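Local structure of dihydrodipicolinate reductase N-terminus domain-containing protein (6IAQ) at residues K43-L48 and G59-D64; D142-V146 and I282-T286; I250-D256 and E267-R273. The protein is an NADP-dependent amine dehydrogenase, a member of a native family used for the asymmetric reductive amination of ketones. All blocks are in the same frame, centred on the assembly; numbering follows the deposited sequence.

Interaction 1 of 3, residues K43-L48 and G59-D64. With NAP (NADP nicotinamide-adenine-dinucleotide phosphate), chain F.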
loop_
_atom_site.group_PDB
_atom_site.type_symbol
_atom_site.label_atom_id
_atom_site.label_comp_id
_atom_site.label_asym_id
_atom_site.label_seq_id
_atom_site.Cartn_x
_atom_site.Cartn_y
_atom_site.Cartn_z
ATOM N N LYS A 43 22.571 -2.342 -33.379
ATOM C CA LYS A 43 22.887 -2.205 -31.932
ATOM C C LYS A 43 23.997 -3.173 -31.529
ATOM O O LYS A 43 24.811 -2.764 -30.670
ATOM C CB LYS A 43 21.638 -2.446 -31.074
ATOM C CG LYS A 43 20.684 -1.266 -31.153
ATOM C CD LYS A 43 19.449 -1.326 -30.356
ATOM C CE LYS A 43 18.577 -0.150 -30.738
ATOM N NZ LYS A 43 17.242 -0.268 -30.134
ATOM N N VAL A 44 24.029 -4.383 -32.094
ATOM C CA VAL A 44 25.015 -5.421 -31.673
ATOM C C VAL A 44 26.436 -4.921 -31.973
ATOM O O VAL A 44 26.649 -4.277 -32.999
ATOM C CB VAL A 44 24.737 -6.845 -32.188
ATOM C CG1 VAL A 44 23.480 -6.981 -33.013
ATOM C CG2 VAL A 44 25.947 -7.472 -32.859
ATOM N N GLY A 45 27.344 -5.142 -31.024
ATOM C CA GLY A 45 28.743 -4.698 -31.066
ATOM C C GLY A 45 28.936 -3.349 -30.409
ATOM O O GLY A 45 30.054 -3.095 -29.949
ATOM N N GLN A 46 27.921 -2.482 -30.374
ATOM C CA GLN A 46 28.053 -1.134 -29.773
ATOM C C GLN A 46 28.240 -1.280 -28.256
ATOM O O GLN A 46 27.791 -2.302 -27.676
ATOM C CB GLN A 46 26.831 -0.264 -30.047
ATOM C CG GLN A 46 26.663 0.166 -31.499
ATOM C CD GLN A 46 25.566 1.206 -31.603
ATOM O OE1 GLN A 46 25.575 2.226 -30.906
ATOM N NE2 GLN A 46 24.587 0.961 -32.459
ATOM N N ASP A 47 28.916 -0.304 -27.653
ATOM C CA ASP A 47 29.035 -0.186 -26.185
ATOM C C ASP A 47 27.673 0.281 -25.648
ATOM O O ASP A 47 27.115 1.236 -26.210
ATOM C CB ASP A 47 30.154 0.769 -25.770
ATOM C CG ASP A 47 30.282 0.879 -24.260
ATOM O OD1 ASP A 47 30.983 0.021 -23.672
ATOM O OD2 ASP A 47 29.649 1.807 -23.681
ATOM N N LEU A 48 27.180 -0.344 -24.579
ATOM C CA LEU A 48 25.852 -0.020 -24.001
ATOM C C LEU A 48 25.786 1.464 -23.623
ATOM O O LEU A 48 24.752 2.102 -23.930
ATOM C CB LEU A 48 25.583 -0.914 -22.798
ATOM C CG LEU A 48 24.196 -0.737 -22.187
ATOM C CD1 LEU A 48 23.128 -1.136 -23.182
ATOM C CD2 LEU A 48 24.050 -1.552 -20.921
ATOM N N GLY A 59 32.123 -0.407 -21.054
ATOM C CA GLY A 59 32.924 -1.625 -21.263
ATOM C C GLY A 59 32.038 -2.852 -21.370
ATOM O O GLY A 59 32.460 -3.959 -20.949
ATOM N N VAL A 60 30.847 -2.675 -21.939
ATOM C CA VAL A 60 29.873 -3.774 -22.211
ATOM C C VAL A 60 29.468 -3.664 -23.684
ATOM O O VAL A 60 28.847 -2.642 -24.051
ATOM C CB VAL A 60 28.649 -3.679 -21.277
ATOM C CG1 VAL A 60 27.661 -4.780 -21.554
ATOM C CG2 VAL A 60 29.050 -3.684 -19.820
ATOM N N ALA A 61 29.790 -4.679 -24.479
ATOM C CA ALA A 61 29.445 -4.743 -25.916
ATOM C C ALA A 61 28.104 -5.452 -26.050
ATOM O O ALA A 61 28.010 -6.621 -25.629
ATOM C CB ALA A 61 30.532 -5.444 -26.698
ATOM N N VAL A 62 27.099 -4.778 -26.617
ATOM C CA VAL A 62 25.753 -5.392 -26.812
ATOM C C VAL A 62 25.921 -6.622 -27.706
ATOM O O VAL A 62 26.616 -6.530 -28.750
ATOM C CB VAL A 62 24.749 -4.382 -27.407
ATOM C CG1 VAL A 62 23.418 -5.037 -27.726
ATOM C CG2 VAL A 62 24.564 -3.181 -26.493
ATOM N N SER A 63 25.286 -7.721 -27.318
ATOM C CA SER A 63 25.286 -9.014 -28.022
ATOM C C SER A 63 23.868 -9.326 -28.502
ATOM O O SER A 63 22.892 -8.794 -27.928
ATOM C CB SER A 63 25.815 -10.092 -27.123
ATOM O OG SER A 63 25.421 -11.382 -27.591
ATOM N N ASP A 64 23.760 -10.173 -29.521
ATOM C CA ASP A 64 22.460 -10.675 -30.034
ATOM C C ASP A 64 22.278 -12.117 -29.603
ATOM O O ASP A 64 21.335 -12.726 -30.078
ATOM C CB ASP A 64 22.349 -10.536 -31.553
ATOM C CG ASP A 64 23.479 -11.229 -32.316
ATOM O OD1 ASP A 64 24.307 -11.905 -31.676
ATOM O OD2 ASP A 64 23.573 -11.027 -33.540
HETATM P PA NAP F . 10.567 -1.568 -26.958
HETATM O O1A NAP F . 11.125 -0.227 -26.872
HETATM O O2A NAP F . 9.924 -2.154 -28.251
HETATM O O5B NAP F . 11.750 -2.580 -26.464
HETATM C C5B NAP F . 11.706 -3.996 -26.685
HETATM C C4B NAP F . 13.138 -4.499 -26.799
HETATM O O4B NAP F . 13.181 -5.916 -26.947
HETATM C C3B NAP F . 13.941 -3.918 -27.994
HETATM O O3B NAP F . 15.169 -3.432 -27.401
HETATM C C2B NAP F . 14.263 -5.092 -28.915
HETATM O O2B NAP F . 15.595 -5.053 -29.473
HETATM C C1B NAP F . 14.267 -6.185 -27.892
HETATM N N9A NAP F . 14.050 -7.553 -28.360
HETATM C C8A NAP F . 13.001 -8.074 -29.028
HETATM N N7A NAP F . 13.199 -9.391 -29.161
HETATM C C5A NAP F . 14.337 -9.704 -28.498
HETATM C C6A NAP F . 15.138 -10.918 -28.198
HETATM N N6A NAP F . 14.758 -12.112 -28.635
HETATM N N1A NAP F . 16.257 -10.786 -27.488
HETATM C C2A NAP F . 16.697 -9.607 -27.002
HETATM N N3A NAP F . 16.036 -8.447 -27.219
HETATM C C4A NAP F . 14.902 -8.486 -27.976
HETATM O O3 NAP F . 9.403 -1.814 -25.822
HETATM P PN NAP F . 9.445 -1.239 -24.267
HETATM O O1N NAP F . 8.617 -0.005 -24.084
HETATM O O2N NAP F . 10.842 -1.212 -23.753
HETATM O O5D NAP F . 8.629 -2.504 -23.728
HETATM C C5D NAP F . 9.125 -3.844 -23.631
HETATM C C4D NAP F . 8.148 -4.823 -23.042
HETATM O O4D NAP F . 7.914 -4.434 -21.649
HETATM C C3D NAP F . 6.850 -4.833 -23.799
HETATM O O3D NAP F . 6.333 -6.139 -23.980
HETATM C C2D NAP F . 5.923 -4.016 -22.890
HETATM O O2D NAP F . 4.558 -4.384 -23.133
HETATM C C1D NAP F . 6.499 -4.358 -21.486
HETATM N N1N NAP F . 6.181 -3.319 -20.492
HETATM C C2N NAP F . 5.637 -3.706 -19.353
HETATM C C3N NAP F . 5.265 -2.751 -18.417
HETATM C C7N NAP F . 4.686 -3.152 -17.078
HETATM O O7N NAP F . 4.242 -2.234 -16.389
HETATM N N7N NAP F . 4.698 -4.429 -16.659
HETATM C C4N NAP F . 5.490 -1.403 -18.695
HETATM C C5N NAP F . 6.069 -1.020 -19.901
HETATM C C6N NAP F . 6.407 -2.023 -20.775
HETATM P P2B NAP F . 16.077 -3.893 -30.460
HETATM O O1X NAP F . 16.162 -2.612 -29.681
HETATM O O2X NAP F . 17.522 -4.258 -30.793
HETATM O O3X NAP F . 15.012 -4.046 -31.551
#

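Interaction 2 of 3, residues D142-V146 and I282-T286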
loop_
_atom_site.group_PDB
_atom_site.type_symbol
_atom_site.label_atom_id
_atom_site.label_comp_id
_atom_site.label_asym_id
_atom_site.label_seq_id
_atom_site.Cartn_x
_atom_site.Cartn_y
_atom_site.Cartn_z
ATOM N N ASP A 142 2.733 -3.789 -10.172
ATOM C CA ASP A 142 3.195 -4.424 -8.905
ATOM C C ASP A 142 2.551 -3.687 -7.700
ATOM O O ASP A 142 1.853 -4.323 -6.908
ATOM C CB ASP A 142 4.719 -4.409 -8.883
ATOM C CG ASP A 142 5.420 -5.046 -7.705
ATOM O OD1 ASP A 142 4.825 -5.093 -6.598
ATOM O OD2 ASP A 142 6.602 -5.460 -7.906
ATOM N N THR A 143 2.796 -2.394 -7.577
ATOM C CA THR A 143 2.202 -1.531 -6.531
ATOM C C THR A 143 0.798 -1.077 -6.939
ATOM O O THR A 143 -0.152 -1.312 -6.165
ATOM C CB THR A 143 3.103 -0.344 -6.216
ATOM O OG1 THR A 143 4.353 -0.820 -5.770
ATOM C CG2 THR A 143 2.507 0.541 -5.153
ATOM N N PHE A 144 0.632 -0.446 -8.104
ATOM C CA PHE A 144 -0.555 0.420 -8.375
ATOM C C PHE A 144 -1.800 -0.391 -8.707
ATOM O O PHE A 144 -2.893 0.149 -8.505
ATOM C CB PHE A 144 -0.211 1.451 -9.443
ATOM C CG PHE A 144 0.803 2.448 -8.947
ATOM C CD1 PHE A 144 0.434 3.456 -8.066
ATOM C CD2 PHE A 144 2.140 2.327 -9.296
ATOM C CE1 PHE A 144 1.384 4.356 -7.602
ATOM C CE2 PHE A 144 3.088 3.203 -8.805
ATOM C CZ PHE A 144 2.716 4.213 -7.939
ATOM N N TRP A 145 -1.664 -1.643 -9.159
ATOM C CA TRP A 145 -2.841 -2.471 -9.516
ATOM C C TRP A 145 -2.950 -3.707 -8.612
ATOM O O TRP A 145 -4.033 -4.316 -8.636
ATOM C CB TRP A 145 -2.859 -2.856 -11.000
ATOM C CG TRP A 145 -2.941 -1.710 -11.951
ATOM C CD1 TRP A 145 -3.323 -0.429 -11.671
ATOM C CD2 TRP A 145 -2.665 -1.746 -13.357
ATOM N NE1 TRP A 145 -3.304 0.335 -12.807
ATOM C CE2 TRP A 145 -2.874 -0.438 -13.856
ATOM C CE3 TRP A 145 -2.180 -2.729 -14.231
ATOM C CZ2 TRP A 145 -2.623 -0.094 -15.187
ATOM C CZ3 TRP A 145 -1.987 -2.404 -15.562
ATOM C CH2 TRP A 145 -2.188 -1.100 -16.031
ATOM N N VAL A 146 -1.913 -4.072 -7.861
ATOM C CA VAL A 146 -1.955 -5.304 -7.028
ATOM C C VAL A 146 -1.722 -4.983 -5.550
ATOM O O VAL A 146 -2.714 -5.024 -4.795
ATOM C CB VAL A 146 -0.981 -6.371 -7.550
ATOM C CG1 VAL A 146 -1.016 -7.618 -6.677
ATOM C CG2 VAL A 146 -1.223 -6.695 -9.020
ATOM N N ILE A 282 -4.245 7.781 -15.488
ATOM C CA ILE A 282 -5.075 7.674 -14.265
ATOM C C ILE A 282 -4.918 6.302 -13.629
ATOM O O ILE A 282 -4.684 5.294 -14.322
ATOM C CB ILE A 282 -6.548 8.032 -14.505
ATOM C CG1 ILE A 282 -7.294 7.005 -15.340
ATOM C CG2 ILE A 282 -6.692 9.451 -15.081
ATOM C CD1 ILE A 282 -8.750 6.948 -14.980
ATOM N N ASN A 283 -5.072 6.301 -12.316
ATOM C CA ASN A 283 -5.219 5.088 -11.491
ATOM C C ASN A 283 -6.296 5.378 -10.437
ATOM O O ASN A 283 -5.991 6.067 -9.459
ATOM C CB ASN A 283 -3.911 4.704 -10.812
ATOM C CG ASN A 283 -3.993 3.312 -10.222
ATOM O OD1 ASN A 283 -4.419 2.390 -10.927
ATOM N ND2 ASN A 283 -3.553 3.152 -8.988
ATOM N N GLU A 284 -7.517 4.908 -10.660
ATOM C CA GLU A 284 -8.681 5.230 -9.794
ATOM C C GLU A 284 -9.361 3.931 -9.395
ATOM O O GLU A 284 -9.779 3.175 -10.291
ATOM C CB GLU A 284 -9.681 6.140 -10.488
ATOM C CG GLU A 284 -9.136 7.492 -10.855
ATOM C CD GLU A 284 -10.104 8.389 -11.620
ATOM O OE1 GLU A 284 -11.204 7.936 -12.046
ATOM O OE2 GLU A 284 -9.730 9.524 -11.867
ATOM N N TRP A 285 -9.387 3.658 -8.098
ATOM C CA TRP A 285 -9.969 2.414 -7.549
ATOM C C TRP A 285 -11.045 2.757 -6.514
ATOM O O TRP A 285 -10.857 3.672 -5.698
ATOM C CB TRP A 285 -8.901 1.521 -6.940
ATOM C CG TRP A 285 -7.987 0.968 -7.980
ATOM C CD1 TRP A 285 -7.018 1.651 -8.650
ATOM C CD2 TRP A 285 -7.980 -0.369 -8.494
ATOM N NE1 TRP A 285 -6.362 0.794 -9.496
ATOM C CE2 TRP A 285 -6.958 -0.432 -9.464
ATOM C CE3 TRP A 285 -8.719 -1.523 -8.232
ATOM C CZ2 TRP A 285 -6.664 -1.603 -10.176
ATOM C CZ3 TRP A 285 -8.445 -2.669 -8.944
ATOM C CH2 TRP A 285 -7.422 -2.707 -9.898
ATOM N N THR A 286 -12.147 2.037 -6.600
ATOM C CA THR A 286 -13.282 2.131 -5.653
ATOM C C THR A 286 -13.494 0.747 -5.062
ATOM O O THR A 286 -13.452 -0.234 -5.809
ATOM C CB THR A 286 -14.539 2.622 -6.366
ATOM O OG1 THR A 286 -14.251 3.904 -6.923
ATOM C CG2 THR A 286 -15.739 2.670 -5.449
HETATM O O HOH W 1 -2.885 3.300 -13.846
#

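Interaction 3 of 3, residues I250-D256 and E267-R273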
loop_
_atom_site.group_PDB
_atom_site.type_symbol
_atom_site.label_atom_id
_atom_site.label_comp_id
_atom_site.label_asym_id
_atom_site.label_seq_id
_atom_site.Cartn_x
_atom_site.Cartn_y
_atom_site.Cartn_z
ATOM N N ILE A 250 -5.947 3.689 -32.318
ATOM C CA ILE A 250 -4.803 4.294 -31.577
ATOM C C ILE A 250 -4.527 3.515 -30.284
ATOM O O ILE A 250 -3.721 4.005 -29.486
ATOM C CB ILE A 250 -5.046 5.787 -31.298
ATOM C CG1 ILE A 250 -6.274 6.008 -30.410
ATOM C CG2 ILE A 250 -5.105 6.568 -32.591
ATOM C CD1 ILE A 250 -6.440 7.446 -29.928
ATOM N N GLY A 251 -5.168 2.362 -30.108
ATOM C CA GLY A 251 -5.010 1.536 -28.918
ATOM C C GLY A 251 -6.276 0.809 -28.630
ATOM O O GLY A 251 -7.115 0.688 -29.532
ATOM N N PHE A 252 -6.441 0.355 -27.400
ATOM C CA PHE A 252 -7.699 -0.311 -27.020
ATOM C C PHE A 252 -7.917 -0.218 -25.518
ATOM O O PHE A 252 -6.965 0.013 -24.744
ATOM C CB PHE A 252 -7.762 -1.766 -27.517
ATOM C CG PHE A 252 -6.708 -2.713 -26.996
ATOM C CD1 PHE A 252 -6.805 -3.280 -25.735
ATOM C CD2 PHE A 252 -5.673 -3.127 -27.819
ATOM C CE1 PHE A 252 -5.842 -4.168 -25.273
ATOM C CE2 PHE A 252 -4.710 -4.007 -27.349
ATOM C CZ PHE A 252 -4.807 -4.534 -26.087
ATOM N N THR A 253 -9.170 -0.479 -25.158
ATOM C CA THR A 253 -9.676 -0.509 -23.777
ATOM C C THR A 253 -10.225 -1.908 -23.508
ATOM O O THR A 253 -11.066 -2.365 -24.284
ATOM C CB THR A 253 -10.710 0.610 -23.550
ATOM O OG1 THR A 253 -10.079 1.865 -23.833
ATOM C CG2 THR A 253 -11.296 0.531 -22.152
ATOM N N ASP A 254 -9.743 -2.545 -22.457
ATOM C CA ASP A 254 -10.242 -3.835 -21.943
ATOM C C ASP A 254 -11.078 -3.567 -20.698
ATOM O O ASP A 254 -10.731 -2.667 -19.957
ATOM C CB ASP A 254 -9.125 -4.804 -21.537
ATOM C CG ASP A 254 -8.128 -5.176 -22.614
ATOM O OD1 ASP A 254 -8.556 -5.456 -23.752
ATOM O OD2 ASP A 254 -6.908 -5.184 -22.292
ATOM N N ILE A 255 -12.042 -4.427 -20.422
ATOM C CA ILE A 255 -12.737 -4.550 -19.115
ATOM C C ILE A 255 -12.770 -6.031 -18.762
ATOM O O ILE A 255 -13.155 -6.837 -19.610
ATOM C CB ILE A 255 -14.127 -3.880 -19.124
ATOM C CG1 ILE A 255 -14.788 -3.974 -17.749
ATOM C CG2 ILE A 255 -15.005 -4.447 -20.207
ATOM C CD1 ILE A 255 -15.805 -2.867 -17.497
ATOM N N ASP A 256 -12.241 -6.362 -17.601
ATOM C CA ASP A 256 -12.144 -7.726 -17.055
ATOM C C ASP A 256 -12.925 -7.762 -15.752
ATOM O O ASP A 256 -12.900 -6.768 -15.004
ATOM C CB ASP A 256 -10.684 -8.144 -16.860
ATOM C CG ASP A 256 -10.020 -8.378 -18.196
ATOM O OD1 ASP A 256 -10.379 -9.401 -18.846
ATOM O OD2 ASP A 256 -9.240 -7.504 -18.618
ATOM N N GLU A 267 -13.445 -5.934 -10.791
ATOM C CA GLU A 267 -13.619 -5.382 -12.153
ATOM C C GLU A 267 -12.509 -4.373 -12.429
ATOM O O GLU A 267 -12.215 -3.539 -11.555
ATOM C CB GLU A 267 -15.014 -4.779 -12.318
ATOM C CG GLU A 267 -15.354 -4.489 -13.762
ATOM C CD GLU A 267 -16.823 -4.226 -14.055
ATOM O OE1 GLU A 267 -17.604 -5.193 -14.157
ATOM O OE2 GLU A 267 -17.180 -3.063 -14.167
ATOM N N PHE A 268 -11.915 -4.441 -13.617
ATOM C CA PHE A 268 -10.775 -3.571 -14.001
ATOM C C PHE A 268 -10.902 -3.171 -15.465
ATOM O O PHE A 268 -10.901 -4.034 -16.357
ATOM C CB PHE A 268 -9.461 -4.287 -13.666
ATOM C CG PHE A 268 -8.224 -3.508 -14.031
ATOM C CD1 PHE A 268 -8.015 -2.234 -13.517
ATOM C CD2 PHE A 268 -7.228 -4.078 -14.801
ATOM C CE1 PHE A 268 -6.872 -1.519 -13.828
ATOM C CE2 PHE A 268 -6.090 -3.362 -15.130
ATOM C CZ PHE A 268 -5.903 -2.090 -14.633
ATOM N N GLU A 269 -10.983 -1.871 -15.706
ATOM C CA GLU A 269 -11.016 -1.296 -17.061
ATOM C C GLU A 269 -9.685 -0.579 -17.297
ATOM O O GLU A 269 -9.280 0.263 -16.441
ATOM C CB GLU A 269 -12.203 -0.348 -17.186
ATOM C CG GLU A 269 -12.227 0.426 -18.478
ATOM C CD GLU A 269 -13.409 1.373 -18.582
ATOM O OE1 GLU A 269 -13.615 2.144 -17.662
ATOM O OE2 GLU A 269 -14.138 1.299 -19.568
ATOM N N MET A 270 -9.026 -0.919 -18.410
ATOM C CA MET A 270 -7.681 -0.409 -18.736
ATOM C C MET A 270 -7.649 0.030 -20.190
ATOM O O MET A 270 -7.970 -0.770 -21.078
ATOM C CB MET A 270 -6.627 -1.490 -18.457
ATOM C CG MET A 270 -5.215 -0.985 -18.573
ATOM S SD MET A 270 -4.097 -2.357 -18.991
ATOM C CE MET A 270 -4.531 -2.479 -20.725
ATOM N N SER A 271 -7.263 1.268 -20.419
ATOM C CA SER A 271 -7.019 1.791 -21.776
ATOM C C SER A 271 -5.518 2.046 -21.946
ATOM O O SER A 271 -4.900 2.736 -21.092
ATOM C CB SER A 271 -7.820 3.018 -22.045
ATOM O OG SER A 271 -7.431 3.588 -23.285
ATOM N N GLY A 272 -4.983 1.521 -23.034
ATOM C CA GLY A 272 -3.625 1.790 -23.511
ATOM C C GLY A 272 -3.713 2.350 -24.908
ATOM O O GLY A 272 -4.093 1.575 -25.839
ATOM N N ARG A 273 -3.412 3.642 -25.071
ATOM C CA ARG A 273 -3.641 4.330 -26.359
ATOM C C ARG A 273 -2.674 5.497 -26.527
ATOM O O ARG A 273 -2.116 5.995 -25.537
ATOM C CB ARG A 273 -5.097 4.802 -26.461
ATOM C CG ARG A 273 -5.465 5.929 -25.492
ATOM C CD ARG A 273 -6.973 6.267 -25.429
ATOM N NE ARG A 273 -7.034 7.479 -24.619
ATOM C CZ ARG A 273 -6.991 7.499 -23.281
ATOM N NH1 ARG A 273 -6.987 6.363 -22.592
ATOM N NH2 ARG A 273 -6.930 8.661 -22.650
HETATM O O HOH W 2 -8.752 -4.901 -18.036
#

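Interaction 1 of 3, residues K43-L48 and G59-D64
Val62 lays its isopropyl group against the backbone turn of Lys43-Gln46 and against the side chain of Leu48. Its CG2 methyl meets Leu48 CD1 at 4.1 Å, the two side chains crossing at about a right angle. Val62 CB also sits 3.6 Å from Lys43 O. Its CG1 is anti to the backbone N (chi1 175°), which turns CG2 toward Gln46 O and Leu48. Nearby, Leu48 CB and Val60 CB pack together.

Three backbone hydrogen bonds join the segments. Gly45 N gives an almost straight bond to Val62 O at 2.8 Å, with an N-H...O angle of 177°. Val62 N answers to Gln46 O, and Leu48 N to Val60 O. A single beta bridge pairs Asp47 with Ala61. The segment 43-48 makes a type II turn from Lys43 to Gln46, with Gly45 at positive phi.

Asp47 stands just before helix 48-51 as its N-cap. Its CG is anti to the backbone N (chi1 -180°), and OD1 receives Val60 N at 3.2 Å, from above the carboxylate plane. Gly59 N adds a weak bond to the same oxygen. OD2 takes the N-H of Leu58, with weaker bonds from Gly49 and Asp50. One carboxylate thus gathers the start of the helix and the chain that returns after it.

Lys43 faces the cofactor. Its extended chain brings NZ to within 2.6 Å of O1X on the 2'-phosphate of NADP, a hydrogen bond. Ser40 N also bonds the cofactor. The apolar side of the contact rests on Ile33 and Ala36 of strand 32-37. The lysine and the phosphate it meets probably attract electrostatically. Because NAD lacks this phosphate, the pairing is consistent with a preference for NADP.

Interaction 2 of 3, residues D142-V146 and I282-T286
Asn283 reaches from its strand to the helix with its side-chain amide. Its ND2 gives a hydrogen bond of 3.1 Å to Phe144 O, arriving 30° off the carbonyl plane. ND2 also lies near the edge of the Phe144 ring, with ring and amide planes 89° apart. The amide lies between the helix and Trp285.

The tight part is polar and aromatic. Asn283 OD1 accepts Trp285 NE1 at 2.9 Å; the oxygen is in the indole plane, but NE1 stands above the amide plane. The same OD1 lies 3.0 Å from Trp145 NE1, at the edge of that indole. Trp145 CD1 meets Trp285 CZ2 at 3.8 Å, the two rings lying oblique to each other. Trp145 O is buried beside the Trp285 ring and has no hydrogen-bond partner.

The looser side is at Ile282, where a water bridges the segments. It accepts from Trp145 NE1 at 3.2 Å and donates to Ile282 O.

The Trp145 side chain lies about 6 Å from NADP at the nearest atoms. Helix 141-153 here packs on strand 282-288, with segment axes 9.7 Å apart at 38°. Tyr140 and Phe268 meet the Trp145 ring edge-to-face. Helix 302-312 packs on Phe144, and so does Thr155 of the second subunit, while Asn283 pairs through its backbone with Asn297 beyond strand 293-296.

Interaction 3 of 3, residues I250-D256 and E267-R273
Thr253 and Ser271 face each other on one side of the sheet, with Thr253 OG1 only 3.1 Å from Ser271 CB. Beside them, Thr253 CG2 packs on Glu269 CG at 3.8 Å. This methyl is anti to the backbone N, while OG1 lies beside that nitrogen (chi1 -58°). Further along, Ile255 CD1 lies across the end of Glu267, 3.6 Å from OE2.

On the other face, Asp254 and Met270 run side by side and point the same way. Asp254 OD2 comes 3.9 Å from Met270 CE, and also lies in the ring plane of Phe252, at its edge.

The two strands form an antiparallel beta hairpin, 249-260 with 265-273, within the six-stranded mixed sheet of the C-terminal domain. Three hydrogen-bonded pairs, Phe252 with Gly272, Asp254 with Met270 and Asp256 with Phe268, each make two N-H...O backbone bonds. Gly251 and Arg273 form a non-hydrogen-bonded pair, their CA atoms 4.0 Å apart; Gly251, without a side chain, lets the two backbones come this close.

A water donates to Asp256 OD2 at 2.7 Å and to Phe268 O. Arg273 NH1 bonds Ser271 OG at 2.9 Å, in the guanidinium plane.

Farther out, Asp229 of strand 219-230 holds both hydroxyls, taking Thr253 OG1 on OD1 and Ser271 OG on OD2. Asp254 OD1 has Arg199 and Thr226, and Asp256 bonds Thr202 and Thr224. Arg273 NH2 makes a salt bridge to Glu279.

Interaction 1 comes first along the chain, in loops of the N-terminal nucleotide-binding region that carries the Rossmann-type parallel sheet. Interactions 2 and 3 follow in the C-terminal domain, with 3 nested inside the loop that 2 closes. Interaction 1 lies about 37 and 36 Å, centre to centre, from 2 and 3, across the chain's centre. Interactions 2 and 3 are 14 Å apart between centres and touch, through Trp145 and Trp285 on Phe268 and Trp145 on Met270. Both reach the same mixed sheet. The cofactor spans the gap: interaction 1 meets its 2'-phosphate, while Trp145 of interaction 2 lies near its other end.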